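Long-range contact in flagellar biosynthesis protein flhF (Bacillus subtilis, PDB 2PX0), which is an SRP-family GTPase that binds GTP as a homodimer and is needed for building the bacterial flagellum: residues A[89-100]-A[284-295]. Numbering follows the deposited sequence.
Sequences LCDMLPSADKWQ and TVSPLGFVRMLC
Thr284 meets Gln100 side chain to side chain: NE2 of Gln100 donates to Thr284 OG1 over 3.1 Å, with the hydroxyl lying close to the amide plane and an N-H...O angle of 147°. With chi1 at -167°, OG1 of Thr284 is trans to the main-chain N, which turns it to the amide while it also makes a weak bond with the carbonyl of Gly270. Next along, Val285 brings CG2 to the edge of the Trp99 indole, in the ring plane, at 3.6 Å from CZ3. Ser286 N-caps helix 287-294, OG accepting from Gly289 N at 2.9 Å. Pro287, in the first turn, is the centre of the contact. Its CG stands 3.2 Å from the centroid of the five-membered ring of Trp99, only 9° off the ring normal, a CH-pi contact over the face. The other side of this proline, CB, touches Cys90 SG at 3.7 Å, and the same sulfur also rests against CB of Leu288. Phe290 lays CB 3.6 Å from Trp99 CH2, the two rings oblique to each other. One turn on from Pro287, the branches of Val291 divide: CG1 meets Leu89 CD1 at 3.9 Å, while CG2 lies by Cys90 and Leu93. Helix 256-263 adds Leu262 against both Leu93 and Trp99. Were the indole of Trp99 cut back to an alanine, Pro287 would probably lose the aromatic face it packs on and a gap would open beside Val285 and Phe290. The arrangement illustrates how the C-terminal helix of an SRP-type GTPase can be joined to the end of helix 81-90 and the linker into the G domain: cohesion here is chiefly apolar and CH-pi, with one side-chain hydrogen bond at the margin, so it probably depends more on shape than on charge.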
# COMPACT_ATOMS: atom_id res chain seq x y z
N LEU A 89 -21.53 -11.04 12.57
CA LEU A 89 -20.53 -10.64 11.59
C LEU A 89 -19.89 -11.85 10.95
O LEU A 89 -19.68 -11.92 9.73
CB LEU A 89 -19.42 -9.83 12.26
CG LEU A 89 -19.69 -8.40 12.69
CD1 LEU A 89 -18.49 -7.88 13.45
CD2 LEU A 89 -19.96 -7.54 11.48
N CYS A 90 -19.56 -12.83 11.79
CA CYS A 90 -18.91 -14.01 11.30
C CYS A 90 -19.75 -14.73 10.26
O CYS A 90 -19.23 -15.19 9.25
CB CYS A 90 -18.58 -14.95 12.46
SG CYS A 90 -17.09 -15.89 12.16
N ASP A 91 -21.05 -14.82 10.50
CA ASP A 91 -21.94 -15.50 9.56
C ASP A 91 -22.12 -14.75 8.25
O ASP A 91 -23.08 -14.99 7.52
CB ASP A 91 -23.30 -15.74 10.22
CG ASP A 91 -23.34 -17.04 11.03
OD1 ASP A 91 -22.38 -17.31 11.80
OD2 ASP A 91 -24.33 -17.80 10.89
N MET A 92 -21.17 -13.86 7.96
CA MET A 92 -21.18 -13.05 6.73
C MET A 92 -19.96 -13.26 5.83
O MET A 92 -19.96 -12.82 4.67
CB MET A 92 -21.26 -11.57 7.08
CG MET A 92 -22.59 -11.15 7.58
SD MET A 92 -22.58 -9.41 7.95
CE MET A 92 -22.31 -8.71 6.28
N LEU A 93 -18.92 -13.91 6.36
CA LEU A 93 -17.73 -14.20 5.58
C LEU A 93 -17.87 -15.66 5.17
O LEU A 93 -18.65 -16.40 5.77
CB LEU A 93 -16.46 -14.07 6.42
CG LEU A 93 -16.11 -12.83 7.25
CD1 LEU A 93 -16.17 -11.59 6.38
CD2 LEU A 93 -17.07 -12.73 8.40
N PRO A 94 -17.14 -16.09 4.14
CA PRO A 94 -17.26 -17.49 3.73
C PRO A 94 -17.01 -18.43 4.90
O PRO A 94 -16.20 -18.13 5.78
CB PRO A 94 -16.23 -17.63 2.61
CG PRO A 94 -15.35 -16.41 2.76
CD PRO A 94 -16.29 -15.34 3.21
N SER A 95 -17.70 -19.56 4.93
CA SER A 95 -17.56 -20.52 6.02
C SER A 95 -16.13 -20.96 6.28
O SER A 95 -15.28 -20.96 5.38
CB SER A 95 -18.42 -21.75 5.75
OG SER A 95 -18.18 -22.21 4.44
N ALA A 96 -15.87 -21.35 7.53
CA ALA A 96 -14.55 -21.78 7.97
C ALA A 96 -13.82 -22.65 6.97
O ALA A 96 -12.60 -22.53 6.80
CB ALA A 96 -14.68 -22.51 9.28
N ASP A 97 -14.56 -23.54 6.29
CA ASP A 97 -13.94 -24.45 5.34
C ASP A 97 -13.25 -23.71 4.20
O ASP A 97 -12.29 -24.22 3.63
CB ASP A 97 -14.96 -25.43 4.76
CG ASP A 97 -15.93 -24.76 3.82
OD1 ASP A 97 -16.74 -23.95 4.30
OD2 ASP A 97 -15.86 -25.04 2.59
N LYS A 98 -13.72 -22.52 3.87
CA LYS A 98 -13.10 -21.78 2.79
C LYS A 98 -11.87 -20.98 3.25
O LYS A 98 -11.23 -20.31 2.45
CB LYS A 98 -14.11 -20.84 2.13
CG LYS A 98 -14.56 -21.29 0.75
CD LYS A 98 -15.43 -22.53 0.82
CE LYS A 98 -16.79 -22.21 1.43
NZ LYS A 98 -17.65 -23.42 1.61
N TRP A 99 -11.56 -21.06 4.54
CA TRP A 99 -10.39 -20.36 5.08
C TRP A 99 -9.28 -21.37 5.40
O TRP A 99 -9.47 -22.59 5.31
CB TRP A 99 -10.74 -19.63 6.37
CG TRP A 99 -11.62 -18.42 6.24
CD1 TRP A 99 -12.90 -18.37 5.72
CD2 TRP A 99 -11.35 -17.11 6.76
NE1 TRP A 99 -13.43 -17.10 5.90
CE2 TRP A 99 -12.50 -16.31 6.53
CE3 TRP A 99 -10.24 -16.53 7.40
CZ2 TRP A 99 -12.57 -14.98 6.92
CZ3 TRP A 99 -10.31 -15.21 7.79
CH2 TRP A 99 -11.47 -14.44 7.55
N GLN A 100 -8.11 -20.84 5.77
CA GLN A 100 -6.96 -21.65 6.15
C GLN A 100 -6.62 -22.90 5.34
O GLN A 100 -6.27 -23.95 5.89
CB GLN A 100 -7.08 -22.04 7.63
CG GLN A 100 -6.91 -20.87 8.55
CD GLN A 100 -7.13 -21.23 10.00
OE1 GLN A 100 -8.26 -21.53 10.40
NE2 GLN A 100 -6.06 -21.22 10.80
N THR A 284 -1.78 -17.43 10.49
CA THR A 284 -3.04 -17.93 9.93
C THR A 284 -4.23 -17.62 10.86
O THR A 284 -4.09 -17.62 12.08
CB THR A 284 -2.95 -19.42 9.70
OG1 THR A 284 -4.04 -19.83 8.88
CG2 THR A 284 -3.00 -20.17 11.01
N VAL A 285 -5.41 -17.35 10.28
CA VAL A 285 -6.58 -17.01 11.09
C VAL A 285 -7.85 -17.68 10.60
O VAL A 285 -7.92 -18.15 9.47
CB VAL A 285 -6.86 -15.49 11.09
CG1 VAL A 285 -5.62 -14.74 11.54
CG2 VAL A 285 -7.26 -15.02 9.71
N SER A 286 -8.86 -17.69 11.46
CA SER A 286 -10.17 -18.29 11.17
C SER A 286 -11.27 -17.22 11.11
O SER A 286 -11.15 -16.15 11.70
CB SER A 286 -10.54 -19.27 12.28
OG SER A 286 -10.73 -18.57 13.50
N PRO A 287 -12.37 -17.50 10.40
CA PRO A 287 -13.45 -16.51 10.31
C PRO A 287 -13.68 -15.83 11.65
O PRO A 287 -13.47 -14.63 11.77
CB PRO A 287 -14.64 -17.35 9.87
CG PRO A 287 -14.00 -18.30 8.91
CD PRO A 287 -12.73 -18.73 9.67
N LEU A 288 -14.09 -16.59 12.65
CA LEU A 288 -14.31 -16.02 13.97
C LEU A 288 -13.03 -15.38 14.55
O LEU A 288 -13.09 -14.41 15.32
CB LEU A 288 -14.84 -17.08 14.95
CG LEU A 288 -14.88 -16.65 16.43
CD1 LEU A 288 -15.57 -15.30 16.57
CD2 LEU A 288 -15.60 -17.70 17.23
N GLY A 289 -11.88 -15.94 14.18
CA GLY A 289 -10.62 -15.41 14.67
C GLY A 289 -10.36 -14.03 14.10
O GLY A 289 -9.87 -13.14 14.79
N PHE A 290 -10.70 -13.86 12.82
CA PHE A 290 -10.52 -12.59 12.14
C PHE A 290 -11.43 -11.54 12.73
O PHE A 290 -11.04 -10.38 12.89
CB PHE A 290 -10.85 -12.72 10.66
CG PHE A 290 -10.74 -11.44 9.91
CD1 PHE A 290 -9.50 -10.89 9.61
CD2 PHE A 290 -11.88 -10.75 9.54
CE1 PHE A 290 -9.40 -9.68 8.95
CE2 PHE A 290 -11.80 -9.52 8.87
CZ PHE A 290 -10.56 -8.99 8.58
N VAL A 291 -12.65 -11.94 13.04
CA VAL A 291 -13.62 -11.02 13.59
C VAL A 291 -13.17 -10.54 14.96
O VAL A 291 -13.38 -9.38 15.31
CB VAL A 291 -15.03 -11.67 13.72
CG1 VAL A 291 -16.00 -10.69 14.35
CG2 VAL A 291 -15.56 -12.11 12.34
N ARG A 292 -12.56 -11.42 15.74
CA ARG A 292 -12.10 -11.03 17.07
C ARG A 292 -11.06 -9.92 16.95
O ARG A 292 -10.74 -9.26 17.93
CB ARG A 292 -11.49 -12.22 17.82
CG ARG A 292 -12.51 -13.22 18.39
CD ARG A 292 -11.84 -14.16 19.40
NE ARG A 292 -12.64 -15.34 19.72
CZ ARG A 292 -13.80 -15.32 20.38
NH1 ARG A 292 -14.32 -14.17 20.80
NH2 ARG A 292 -14.46 -16.46 20.60
N MET A 293 -10.55 -9.72 15.74
CA MET A 293 -9.56 -8.68 15.49
C MET A 293 -10.21 -7.36 15.06
O MET A 293 -9.61 -6.29 15.17
CB MET A 293 -8.59 -9.15 14.42
CG MET A 293 -7.79 -10.33 14.85
SD MET A 293 -6.37 -10.53 13.79
CE MET A 293 -6.64 -12.16 13.18
N LEU A 294 -11.44 -7.45 14.56
CA LEU A 294 -12.19 -6.27 14.16
C LEU A 294 -12.71 -5.57 15.41
O LEU A 294 -12.54 -4.36 15.57
CB LEU A 294 -13.38 -6.66 13.30
CG LEU A 294 -13.12 -6.97 11.84
CD1 LEU A 294 -14.43 -7.35 11.18
CD2 LEU A 294 -12.52 -5.75 11.18
N CYS A 295 -13.35 -6.34 16.29
CA CYS A 295 -13.91 -5.78 17.52
C CYS A 295 -12.89 -5.45 18.60
O CYS A 295 -13.18 -5.57 19.80
CB CYS A 295 -14.94 -6.74 18.09
SG CYS A 295 -16.17 -7.13 16.87